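Local coordinates for protein alanine racemase (Acinetobacter baumannii, PDB 4QHR) that belongs to the alanine racemase family, pairing a TIM-barrel N-terminal domain with a mainly beta C-terminal domain and carrying a pyridoxal phosphate-modified lysine, at residues C192-I197 / G211-G216. Numbering follows the deposited sequence.
Sequences CNSAAI and GIMLYG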
# COMPACT_ATOMS: atom_id res chain seq x y z
N CYS A 192 18.78 -15.09 -15.22
CA CYS A 192 18.69 -15.25 -13.77
C CYS A 192 18.11 -14.06 -13.01
O CYS A 192 18.67 -12.94 -13.01
CB CYS A 192 20.07 -15.58 -13.18
SG CYS A 192 20.80 -17.10 -13.87
N ASN A 193 17.00 -14.33 -12.35
CA ASN A 193 16.46 -13.48 -11.26
C ASN A 193 17.21 -13.86 -9.97
O ASN A 193 18.19 -14.60 -10.04
CB ASN A 193 14.95 -13.61 -11.17
CG ASN A 193 14.46 -15.06 -10.93
OD1 ASN A 193 15.26 -15.98 -10.73
ND2 ASN A 193 13.17 -15.24 -10.96
N SER A 194 16.79 -13.36 -8.81
CA SER A 194 17.48 -13.61 -7.59
C SER A 194 17.53 -15.11 -7.30
O SER A 194 18.57 -15.64 -6.94
CB SER A 194 16.79 -12.92 -6.40
OG SER A 194 16.78 -11.50 -6.57
N ALA A 195 16.41 -15.77 -7.48
CA ALA A 195 16.34 -17.21 -7.16
C ALA A 195 17.34 -18.03 -8.01
O ALA A 195 18.08 -18.93 -7.49
CB ALA A 195 14.91 -17.71 -7.35
N ALA A 196 17.34 -17.74 -9.30
CA ALA A 196 18.26 -18.40 -10.24
C ALA A 196 19.73 -18.06 -9.98
O ALA A 196 20.60 -18.92 -10.19
CB ALA A 196 17.90 -18.07 -11.66
N ILE A 197 20.02 -16.82 -9.53
CA ILE A 197 21.40 -16.49 -9.10
C ILE A 197 21.87 -17.46 -8.00
O ILE A 197 23.03 -17.93 -8.01
CB ILE A 197 21.53 -14.98 -8.71
CG1 ILE A 197 21.37 -14.11 -9.96
CG2 ILE A 197 22.88 -14.69 -8.06
CD1 ILE A 197 21.12 -12.65 -9.71
N GLY A 211 16.70 -8.79 -8.35
CA GLY A 211 15.82 -7.82 -7.68
C GLY A 211 15.72 -7.97 -6.17
O GLY A 211 16.46 -7.31 -5.41
N ILE A 212 14.83 -8.85 -5.74
CA ILE A 212 14.52 -8.97 -4.33
C ILE A 212 15.76 -9.13 -3.44
O ILE A 212 15.79 -8.60 -2.33
CB ILE A 212 13.46 -10.07 -4.06
CG1 ILE A 212 12.90 -9.92 -2.65
CG2 ILE A 212 14.02 -11.48 -4.32
CD1 ILE A 212 12.11 -8.64 -2.43
N MET A 213 16.76 -9.88 -3.89
CA MET A 213 17.93 -10.08 -3.02
C MET A 213 18.71 -8.78 -2.71
O MET A 213 19.32 -8.66 -1.64
CB MET A 213 18.91 -11.15 -3.56
CG MET A 213 19.56 -10.80 -4.87
SD MET A 213 20.49 -12.17 -5.59
CE MET A 213 21.89 -12.33 -4.49
N LEU A 214 18.65 -7.82 -3.62
CA LEU A 214 19.30 -6.52 -3.37
C LEU A 214 18.79 -5.83 -2.10
O LEU A 214 19.58 -5.16 -1.40
CB LEU A 214 19.12 -5.59 -4.56
CG LEU A 214 19.65 -5.99 -5.94
CD1 LEU A 214 19.39 -4.88 -6.93
CD2 LEU A 214 21.15 -6.24 -5.91
N TYR A 215 17.49 -6.06 -1.83
CA TYR A 215 16.73 -5.43 -0.76
C TYR A 215 16.79 -6.23 0.56
O TYR A 215 16.27 -5.83 1.58
CB TYR A 215 15.29 -5.16 -1.25
CG TYR A 215 15.31 -4.35 -2.54
CD1 TYR A 215 15.71 -3.07 -2.55
CD2 TYR A 215 14.98 -4.96 -3.77
CE1 TYR A 215 15.79 -2.33 -3.74
CE2 TYR A 215 15.05 -4.28 -4.95
CZ TYR A 215 15.47 -2.98 -4.94
OH TYR A 215 15.51 -2.30 -6.13
N GLY A 216 17.53 -7.34 0.54
CA GLY A 216 17.68 -8.13 1.73
C GLY A 216 16.38 -8.74 2.17
O GLY A 216 16.07 -8.77 3.34
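S194 OG accepts a nearly straight hydrogen bond from the backbone of M213, with M213 N 3.1 Å from S194 OG and an N-H...O angle of 170°. A serine suits this place because its short arm, with OG anti to the carbonyl carbon (chi1 -62°), brings a hydroxyl up to the start of the 3-10 turn 212-215. Apolar atoms close in around that oxygen: M213 CG lies 3.3 Å from S194 OG, and I212 CG2 comes within 3.6 Å of S194 OG. With CG between its backbone N and carbonyl carbon (chi1 64°), M213 extends its chain alongside the serine, SD 3.9 Å from S194 CA, and bends only beyond the sulfur. One turn further along the helix, I197 crosses the M213 side chain at about a right angle, touching SD with CD1 at 4.2 Å. Both segments lie in the TIM-barrel domain, after strands 188-190 and 207-208, and together form a phosphate-binding site: S194 OG and the amides of G211 and I212 all bond phosphate oxygens of the modified lysine LLP at position 34. The lack of a side chain at G211 probably helps the anion to approach its amide, and the partial positive charge of the two helix starts probably helps to hold it. Just before S194, N193 occupies the N-cap position, where an asparagine carbonyl can accept the A196 amide (N to OD1 3.1 Å). I197 and M213 both rest on V20 and L23 of helix 10-23, and I212 packs against Y341 and L344 of helix 340-345.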